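Local coordinates for protein histidine kinase (Methanosarcina mazei, PDB 3LI9) that probably autophosphorylates on histidine using ATP as a membrane-bound sensor kinase, of which this chain is the extracellular double-PDC (dCache) sensor domain, at residues Y190-S195 and V264-K269; G235-I240 and I250-P255; G74-Y79 and V104-K109. All blocks are in the same frame, centred on the assembly; numbering follows the deposited sequence.

How the contacts relate
Contacts 1 and 2 belong to one four-stranded antiparallel sheet, ordered 190-194, 261-268, 248-256, 236-241, and their centres lie about 8 Å apart. Contact 1 pairs the outermost strand 190-194 with its neighbour 261-268, and contact 2 is the hairpin nested inside the loop that contact 1 closes. The two meet where strands 248-256 and 261-268 pair, Val264 CG1 packing 3.4 Å from Met251 CG. Contact 3 lies in the other, larger sheet on the opposite side of the chain's centre, about 35 Å and 38 Å centre to centre from contacts 1 and 2. There the Tyr76 side chain comes within about 3 Å of a bound buffer molecule, probably from the crystallisation liquor, though such molecules often mark pockets.

Contact 1: Y190-S195 and V264-K269; sequences YAFMVS and VLVVPK
Val266 lies over one face of the Tyr190 ring, and two residues along the strands Val264 does the same to Phe192. Each valine approaches with its CB, toward the ring's rim: Val266 CB is 3.9 Å from the Tyr190 centroid, Val264 CB 4.0 Å from that of Phe192, both CH-pi contacts. The two rings can lean across the neighbouring strand because CG sits between the backbone N and the carbonyl carbon, chi1 60° in Tyr190 and 57° in Phe192. Val266 serves both aromatics, its CG2 reaching Phe192 CE2 at 3.6 Å from an oblique direction, while Tyr190 CE1 borders the Phe192 ring in its plane. On the opposite sheet face, Ala191 CB meets Leu265 CD2 at 3.8 Å.

Behind these side chains run antiparallel strands with two hydrogen-bonded pairs, Tyr190 with Val266 and Phe192 with Val264. The bond from Val266 N to Tyr190 O measures 2.8 Å. Between the pairs, Ala191 CA comes to 3.1 Å from Val264 O in a CA-H...O contact. Further out, Phe200 meets the Phe192 ring, Met21 of helix 13-48 lies against Leu265, and strand 248-256 pairs with the other edge of 261-268. The contact therefore joins an edge strand of the four-stranded sheet by four backbone bonds, with apolar packing on both faces and no charged side chain in the interface.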
loop_
_atom_site.group_PDB
_atom_site.type_symbol
_atom_site.label_atom_id
_atom_site.label_comp_id
_atom_site.label_asym_id
_atom_site.label_seq_id
_atom_site.Cartn_x
_atom_site.Cartn_y
_atom_site.Cartn_z
ATOM N N TYR A 190 16.851 13.544 -8.972
ATOM C CA TYR A 190 15.697 13.543 -8.030
ATOM C C TYR A 190 15.216 12.102 -7.945
ATOM O O TYR A 190 15.856 11.185 -8.471
ATOM C CB TYR A 190 14.590 14.440 -8.568
ATOM C CG TYR A 190 14.030 14.037 -9.940
ATOM C CD1 TYR A 190 12.867 13.260 -10.067
ATOM C CD2 TYR A 190 14.652 14.481 -11.165
ATOM C CE1 TYR A 190 12.342 12.912 -11.308
ATOM C CE2 TYR A 190 14.123 14.110 -12.420
ATOM C CZ TYR A 190 12.978 13.345 -12.470
ATOM O OH TYR A 190 12.455 12.989 -13.677
ATOM N N ALA A 191 14.095 11.886 -7.232
ATOM C CA ALA A 191 13.708 10.504 -6.938
ATOM C C ALA A 191 12.198 10.500 -6.900
ATOM O O ALA A 191 11.560 11.548 -6.645
ATOM C CB ALA A 191 14.193 10.148 -5.520
ATOM N N PHE A 192 11.614 9.337 -7.138
ATOM C CA PHE A 192 10.145 9.170 -6.886
ATOM C C PHE A 192 9.856 7.677 -6.616
ATOM O O PHE A 192 10.689 6.834 -6.859
ATOM C CB PHE A 192 9.288 9.666 -8.092
ATOM C CG PHE A 192 9.608 8.996 -9.385
ATOM C CD1 PHE A 192 9.017 7.767 -9.747
ATOM C CD2 PHE A 192 10.454 9.617 -10.266
ATOM C CE1 PHE A 192 9.340 7.138 -11.032
ATOM C CE2 PHE A 192 10.748 9.007 -11.513
ATOM C CZ PHE A 192 10.212 7.805 -11.877
HETATM N N MSE A 193 8.696 7.361 -6.064
HETATM C CA MSE A 193 8.353 5.966 -5.812
HETATM C C MSE A 193 7.208 5.594 -6.719
HETATM O O MSE A 193 6.369 6.447 -7.043
HETATM C CB MSE A 193 7.893 5.757 -4.341
HETATM C CG MSE A 193 9.010 5.818 -3.451
HETATM SE SE MSE A 193 9.405 3.900 -2.929
HETATM C CE MSE A 193 8.022 4.111 -1.731
ATOM N N VAL A 194 7.157 4.325 -7.128
ATOM C CA VAL A 194 6.013 3.803 -7.882
ATOM C C VAL A 194 5.461 2.539 -7.250
ATOM O O VAL A 194 6.189 1.847 -6.500
ATOM C CB VAL A 194 6.318 3.538 -9.404
ATOM C CG1 VAL A 194 6.786 4.886 -10.097
ATOM C CG2 VAL A 194 7.410 2.482 -9.567
ATOM N N SER A 195 4.228 2.219 -7.590
ATOM C CA SER A 195 3.651 0.968 -7.115
ATOM C C SER A 195 4.150 -0.223 -8.028
ATOM O O SER A 195 4.913 -0.014 -8.994
ATOM C CB SER A 195 2.128 1.049 -7.184
ATOM O OG SER A 195 1.748 1.039 -8.561
ATOM N N VAL A 264 12.779 4.890 -7.371
ATOM C CA VAL A 264 13.464 5.257 -8.623
ATOM C C VAL A 264 14.277 6.525 -8.416
ATOM O O VAL A 264 13.790 7.554 -7.895
ATOM C CB VAL A 264 12.438 5.464 -9.771
ATOM C CG1 VAL A 264 13.181 5.716 -11.101
ATOM C CG2 VAL A 264 11.539 4.281 -9.906
ATOM N N LEU A 265 15.545 6.476 -8.788
ATOM C CA LEU A 265 16.364 7.669 -8.774
ATOM C C LEU A 265 16.630 8.056 -10.232
ATOM O O LEU A 265 16.974 7.168 -11.065
ATOM C CB LEU A 265 17.761 7.378 -8.195
ATOM C CG LEU A 265 18.132 7.499 -6.761
ATOM C CD1 LEU A 265 19.656 7.200 -6.627
ATOM C CD2 LEU A 265 17.734 8.841 -6.158
ATOM N N VAL A 266 16.467 9.341 -10.536
ATOM C CA VAL A 266 16.645 9.790 -11.927
ATOM C C VAL A 266 17.867 10.734 -11.914
ATOM O O VAL A 266 17.890 11.716 -11.185
ATOM C CB VAL A 266 15.409 10.541 -12.462
ATOM C CG1 VAL A 266 15.659 11.121 -13.860
ATOM C CG2 VAL A 266 14.170 9.622 -12.500
ATOM N N VAL A 267 18.912 10.356 -12.656
ATOM C CA VAL A 267 20.181 11.046 -12.568
ATOM C C VAL A 267 20.638 11.397 -14.002
ATOM O O VAL A 267 20.729 10.498 -14.845
ATOM C CB VAL A 267 21.274 10.102 -12.072
ATOM C CG1 VAL A 267 22.534 10.872 -11.895
ATOM C CG2 VAL A 267 20.931 9.454 -10.716
ATOM N N PRO A 268 20.939 12.662 -14.223
ATOM C CA PRO A 268 21.475 13.124 -15.502
ATOM C C PRO A 268 22.878 12.530 -15.647
ATOM O O PRO A 268 23.737 12.744 -14.772
ATOM C CB PRO A 268 21.555 14.631 -15.315
ATOM C CG PRO A 268 20.619 14.939 -14.213
ATOM C CD PRO A 268 20.766 13.772 -13.282
ATOM N N LYS A 269 23.090 11.767 -16.708
ATOM C CA LYS A 269 24.323 11.036 -16.865
ATOM C C LYS A 269 25.530 11.942 -16.848
ATOM O O LYS A 269 26.552 11.630 -16.210
ATOM C CB LYS A 269 24.301 10.248 -18.162
ATOM C CG LYS A 269 25.583 9.419 -18.414
ATOM C CD LYS A 269 25.292 8.375 -19.530
ATOM C CE LYS A 269 26.434 7.346 -19.667
ATOM N NZ LYS A 269 26.146 6.284 -20.741
#

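Contact 2: G235-I240 and I250-P255; sequences GGHVEI and IMFYEP
Gly235 touches Pro255 at the open end of a beta hairpin, whose strands 236-241 and 248-256 form one edge of the four-stranded antiparallel sheet; Gly235 CA is 3.6 Å from Pro255 CD. Next, Gly236 pairs with Tyr253 through two backbone bonds and lies beneath that residue's ring, its CA 4.0 Å from the centroid. A side chain at Gly236 would probably run into Tyr253 OH, which bonds to Asp229. A chi1 of 46° turns the Tyr253 ring back across the strand gap, over the glycine. His237, on the other sheet face, sets its CB 3.6 Å from Phe252 CD1. Val238 forms the second hydrogen-bonded pair, with Met251, and lays CG2 alongside Met251 CB at 4.0 Å. Glu239 runs beside Ile250, while its carboxylate is taken by Lys269 and the hydroxyl of Tyr15. At Ile240, CD1 crosses to Met251 CE, and Glu222 and Ile223 of helix 221-231 lie against its side chain. Water also spans the strands: water 2 donates to His237 O at 2.8 Å and to Tyr253 OH at 2.7 Å.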
loop_
_atom_site.group_PDB
_atom_site.type_symbol
_atom_site.label_atom_id
_atom_site.label_comp_id
_atom_site.label_asym_id
_atom_site.label_seq_id
_atom_site.Cartn_x
_atom_site.Cartn_y
_atom_site.Cartn_z
ATOM N N GLY A 235 15.342 -5.075 -9.771
ATOM C CA GLY A 235 16.120 -3.830 -9.706
ATOM C C GLY A 235 16.942 -3.705 -10.997
ATOM O O GLY A 235 17.283 -4.713 -11.620
ATOM N N GLY A 236 17.305 -2.508 -11.343
ATOM C CA GLY A 236 18.047 -2.363 -12.623
ATOM C C GLY A 236 18.177 -0.922 -12.943
ATOM O O GLY A 236 17.932 -0.035 -12.133
ATOM N N HIS A 237 18.719 -0.613 -14.119
ATOM C CA HIS A 237 18.725 0.791 -14.510
ATOM C C HIS A 237 18.555 0.858 -16.045
ATOM O O HIS A 237 18.828 -0.111 -16.770
ATOM C CB HIS A 237 19.921 1.599 -14.045
ATOM C CG HIS A 237 21.251 1.017 -14.422
ATOM N ND1 HIS A 237 21.920 1.330 -15.605
ATOM C CD2 HIS A 237 22.038 0.147 -13.755
ATOM C CE1 HIS A 237 23.070 0.670 -15.637
ATOM N NE2 HIS A 237 23.169 -0.053 -14.525
ATOM N N VAL A 238 17.939 1.928 -16.508
ATOM C CA VAL A 238 17.814 2.165 -17.985
ATOM C C VAL A 238 18.402 3.511 -18.318
ATOM O O VAL A 238 18.397 4.412 -17.506
ATOM C CB VAL A 238 16.368 2.086 -18.505
ATOM C CG1 VAL A 238 15.876 0.675 -18.453
ATOM C CG2 VAL A 238 15.434 3.133 -17.748
ATOM N N GLU A 239 18.927 3.687 -19.556
ATOM C CA GLU A 239 19.481 4.966 -19.980
ATOM C C GLU A 239 18.609 5.528 -21.082
ATOM O O GLU A 239 18.249 4.804 -21.977
ATOM C CB GLU A 239 20.860 4.768 -20.573
ATOM C CG GLU A 239 21.732 4.047 -19.575
ATOM C CD GLU A 239 23.204 4.397 -19.690
ATOM O OE1 GLU A 239 23.552 5.254 -20.536
ATOM O OE2 GLU A 239 23.997 3.811 -18.908
ATOM N N ILE A 240 18.239 6.785 -20.952
ATOM C CA ILE A 240 17.211 7.360 -21.857
ATOM C C ILE A 240 17.736 8.624 -22.490
ATOM O O ILE A 240 18.069 9.552 -21.804
ATOM C CB ILE A 240 15.960 7.729 -21.081
ATOM C CG1 ILE A 240 15.528 6.549 -20.174
ATOM C CG2 ILE A 240 14.834 8.178 -22.017
ATOM C CD1 ILE A 240 14.284 6.853 -19.310
ATOM N N ILE A 250 19.703 8.578 -16.486
ATOM C CA ILE A 250 19.638 7.180 -16.166
ATOM C C ILE A 250 18.590 7.065 -15.066
ATOM O O ILE A 250 18.633 7.877 -14.148
ATOM C CB ILE A 250 20.968 6.735 -15.577
ATOM C CG1 ILE A 250 22.092 6.989 -16.611
ATOM C CG2 ILE A 250 20.957 5.212 -15.344
ATOM C CD1 ILE A 250 23.392 7.102 -15.947
HETATM N N MSE A 251 17.704 6.091 -15.188
HETATM C CA MSE A 251 16.702 5.864 -14.125
HETATM C C MSE A 251 17.181 4.569 -13.452
HETATM O O MSE A 251 17.163 3.481 -14.099
HETATM C CB MSE A 251 15.351 5.800 -14.811
HETATM C CG MSE A 251 14.340 4.919 -14.239
HETATM SE SE MSE A 251 12.644 5.162 -15.202
HETATM C CE MSE A 251 12.846 6.940 -15.598
ATOM N N PHE A 252 17.500 4.673 -12.152
ATOM C CA PHE A 252 17.864 3.534 -11.340
ATOM C C PHE A 252 16.637 3.118 -10.523
ATOM O O PHE A 252 15.992 4.002 -9.907
ATOM C CB PHE A 252 18.939 3.857 -10.376
ATOM C CG PHE A 252 20.242 4.284 -11.013
ATOM C CD1 PHE A 252 21.241 3.333 -11.208
ATOM C CD2 PHE A 252 20.450 5.624 -11.311
ATOM C CE1 PHE A 252 22.500 3.769 -11.788
ATOM C CE2 PHE A 252 21.678 6.067 -11.841
ATOM C CZ PHE A 252 22.666 5.132 -12.096
ATOM N N TYR A 253 16.243 1.862 -10.626
ATOM C CA TYR A 253 15.022 1.472 -9.885
ATOM C C TYR A 253 15.380 0.259 -9.026
ATOM O O TYR A 253 16.079 -0.677 -9.477
ATOM C CB TYR A 253 13.844 1.178 -10.778
ATOM C CG TYR A 253 14.172 0.276 -11.977
ATOM C CD1 TYR A 253 14.023 -1.098 -11.901
ATOM C CD2 TYR A 253 14.732 0.848 -13.141
ATOM C CE1 TYR A 253 14.349 -1.913 -13.020
ATOM C CE2 TYR A 253 15.087 0.041 -14.232
ATOM C CZ TYR A 253 14.897 -1.283 -14.184
ATOM O OH TYR A 253 15.298 -2.026 -15.314
ATOM N N GLU A 254 14.878 0.246 -7.779
ATOM C CA GLU A 254 15.199 -0.889 -6.869
ATOM C C GLU A 254 13.932 -1.237 -6.128
ATOM O O GLU A 254 13.158 -0.370 -5.717
ATOM C CB GLU A 254 16.300 -0.512 -5.871
ATOM C CG GLU A 254 17.702 -0.417 -6.504
ATOM C CD GLU A 254 18.199 -1.767 -6.946
ATOM O OE1 GLU A 254 17.701 -2.818 -6.529
ATOM O OE2 GLU A 254 19.130 -1.745 -7.763
ATOM N N PRO A 255 13.632 -2.550 -6.013
ATOM C CA PRO A 255 12.366 -2.973 -5.465
ATOM C C PRO A 255 12.219 -2.748 -3.981
ATOM O O PRO A 255 13.178 -2.896 -3.215
ATOM C CB PRO A 255 12.324 -4.478 -5.771
ATOM C CG PRO A 255 13.748 -4.869 -5.912
ATOM C CD PRO A 255 14.441 -3.679 -6.547
HETATM O O HOH W 1 19.432 0.206 -9.706
HETATM O O HOH W 2 17.172 -2.313 -17.274
#

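Contact 3: G74-Y79 and V104-K109; sequences GVYLGY and VPYCNK
Two neighbouring strands of the larger antiparallel sheet of this Cache domain, a PDC fold, meet here, and their tyrosines Tyr76 and Tyr106 pack side chain to side chain on one face. Tyr76 CD2 comes to the edge of the Tyr106 ring, 3.7 Å from CD1, with the ring planes at 64°. The end of the Tyr106 side chain comes back toward strand 74-79, CG lying anti to the backbone N (chi1 176°), which brings CE1 to 4.1 Å from Gly74 CA, where the glycine has no side chain. The two hydroxyls have separate mates, Asp154 for Tyr76 and Asp170 for Tyr106, and Tyr76 OH also makes a weak bond to a bound buffer molecule.

Val75 and Cys107 form the hydrogen-bonded pair, Val75 N to Cys107 O measuring 2.8 Å. Further along, Leu77 N donates to Pro105 O at 3.2 Å. Pro105 has no N-H to return, and its CD instead sits 3.2 Å from Leu77 O, while CG lies 4.1 Å from Leu77 CB. Replacing Pro105 by a glycine would probably open a gap beside Leu77 CB and let the backbone before Tyr106 turn more freely.

Helices 13-48 and 55-67 cover the face bearing Val75, with Leu43, Ile62 and Leu66 against its side chain; strand 162-172 flanks 74-79, and strand 115-118 flanks 105-108.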
loop_
_atom_site.group_PDB
_atom_site.type_symbol
_atom_site.label_atom_id
_atom_site.label_comp_id
_atom_site.label_asym_id
_atom_site.label_seq_id
_atom_site.Cartn_x
_atom_site.Cartn_y
_atom_site.Cartn_z
ATOM N N GLY A 74 -7.277 3.835 8.917
ATOM C CA GLY A 74 -8.365 2.930 9.111
ATOM C C GLY A 74 -7.822 1.602 9.622
ATOM O O GLY A 74 -6.721 1.173 9.280
ATOM N N VAL A 75 -8.634 0.939 10.421
ATOM C CA VAL A 75 -8.345 -0.438 10.845
ATOM C C VAL A 75 -9.711 -1.142 10.817
ATOM O O VAL A 75 -10.747 -0.589 11.213
ATOM C CB VAL A 75 -7.802 -0.514 12.312
ATOM C CG1 VAL A 75 -7.494 -2.019 12.767
ATOM C CG2 VAL A 75 -6.532 0.318 12.458
ATOM N N TYR A 76 -9.687 -2.378 10.295
ATOM C CA TYR A 76 -10.978 -3.016 10.061
ATOM C C TYR A 76 -10.930 -4.526 10.156
ATOM O O TYR A 76 -9.871 -5.153 10.011
ATOM C CB TYR A 76 -11.583 -2.552 8.745
ATOM C CG TYR A 76 -10.664 -2.701 7.531
ATOM C CD1 TYR A 76 -10.640 -3.879 6.827
ATOM C CD2 TYR A 76 -9.739 -1.683 7.197
ATOM C CE1 TYR A 76 -9.780 -4.055 5.700
ATOM C CE2 TYR A 76 -8.892 -1.839 6.123
ATOM C CZ TYR A 76 -8.921 -3.009 5.384
ATOM O OH TYR A 76 -8.069 -3.093 4.315
ATOM N N LEU A 77 -12.138 -5.120 10.309
ATOM C CA LEU A 77 -12.280 -6.562 10.258
ATOM C C LEU A 77 -13.487 -6.790 9.305
ATOM O O LEU A 77 -14.436 -5.946 9.259
ATOM C CB LEU A 77 -12.707 -7.068 11.651
ATOM C CG LEU A 77 -11.609 -6.879 12.713
ATOM C CD1 LEU A 77 -12.237 -7.181 14.108
ATOM C CD2 LEU A 77 -10.427 -7.809 12.455
ATOM N N GLY A 78 -13.435 -7.861 8.505
ATOM C CA GLY A 78 -14.620 -8.161 7.679
ATOM C C GLY A 78 -14.758 -9.697 7.715
ATOM O O GLY A 78 -13.825 -10.388 7.436
ATOM N N TYR A 79 -15.929 -10.203 8.124
ATOM C CA TYR A 79 -16.148 -11.654 8.260
ATOM C C TYR A 79 -17.180 -12.200 7.246
ATOM O O TYR A 79 -18.053 -11.487 6.767
ATOM C CB TYR A 79 -16.667 -11.947 9.625
ATOM C CG TYR A 79 -15.576 -11.915 10.691
ATOM C CD1 TYR A 79 -15.114 -10.705 11.219
ATOM C CD2 TYR A 79 -15.010 -13.127 11.171
ATOM C CE1 TYR A 79 -14.104 -10.722 12.224
ATOM C CE2 TYR A 79 -14.006 -13.123 12.172
ATOM C CZ TYR A 79 -13.577 -11.916 12.653
ATOM O OH TYR A 79 -12.640 -11.922 13.711
ATOM N N VAL A 104 -18.455 -6.421 9.940
ATOM C CA VAL A 104 -17.634 -5.746 8.926
ATOM C C VAL A 104 -17.242 -4.318 9.383
ATOM O O VAL A 104 -17.369 -3.352 8.617
ATOM C CB VAL A 104 -18.340 -5.727 7.532
ATOM C CG1 VAL A 104 -18.292 -7.183 6.869
ATOM C CG2 VAL A 104 -19.769 -5.169 7.641
ATOM N N PRO A 105 -16.778 -4.181 10.629
ATOM C CA PRO A 105 -16.540 -2.802 11.140
ATOM C C PRO A 105 -15.302 -2.133 10.488
ATOM O O PRO A 105 -14.208 -2.722 10.476
ATOM C CB PRO A 105 -16.374 -3.006 12.647
ATOM C CG PRO A 105 -15.704 -4.450 12.744
ATOM C CD PRO A 105 -16.431 -5.226 11.618
ATOM N N TYR A 106 -15.487 -0.894 10.010
ATOM C CA TYR A 106 -14.375 -0.109 9.414
ATOM C C TYR A 106 -14.184 1.082 10.343
ATOM O O TYR A 106 -14.982 2.037 10.318
ATOM C CB TYR A 106 -14.758 0.336 7.992
ATOM C CG TYR A 106 -13.719 1.226 7.339
ATOM C CD1 TYR A 106 -12.405 0.849 7.325
ATOM C CD2 TYR A 106 -14.081 2.420 6.702
ATOM C CE1 TYR A 106 -11.396 1.661 6.670
ATOM C CE2 TYR A 106 -13.112 3.204 6.084
ATOM C CZ TYR A 106 -11.789 2.784 6.043
ATOM O OH TYR A 106 -10.809 3.559 5.481
ATOM N N CYS A 107 -13.182 1.005 11.217
ATOM C CA CYS A 107 -12.913 2.065 12.202
ATOM C C CYS A 107 -11.911 3.004 11.537
ATOM O O CYS A 107 -10.829 2.575 11.166
ATOM C CB CYS A 107 -12.367 1.416 13.466
ATOM S SG CYS A 107 -11.956 2.719 14.670
ATOM N N ASN A 108 -12.310 4.256 11.331
ATOM C CA ASN A 108 -11.467 5.177 10.531
ATOM C C ASN A 108 -11.555 6.610 10.946
ATOM O O ASN A 108 -12.495 7.015 11.620
ATOM C CB ASN A 108 -11.841 5.047 9.034
ATOM C CG ASN A 108 -13.221 5.621 8.744
ATOM O OD1 ASN A 108 -14.298 4.922 8.859
ATOM N ND2 ASN A 108 -13.243 6.879 8.455
ATOM N N LYS A 109 -10.579 7.376 10.512
ATOM C CA LYS A 109 -10.661 8.835 10.623
ATOM C C LYS A 109 -10.573 9.563 9.283
ATOM O O LYS A 109 -10.046 10.713 9.215
ATOM C CB LYS A 109 -9.608 9.312 11.649
ATOM C CG LYS A 109 -8.265 8.919 11.335
ATOM C CD LYS A 109 -7.236 9.413 12.438
ATOM C CE LYS A 109 -7.381 8.709 13.746
ATOM N NZ LYS A 109 -6.087 8.984 14.524
#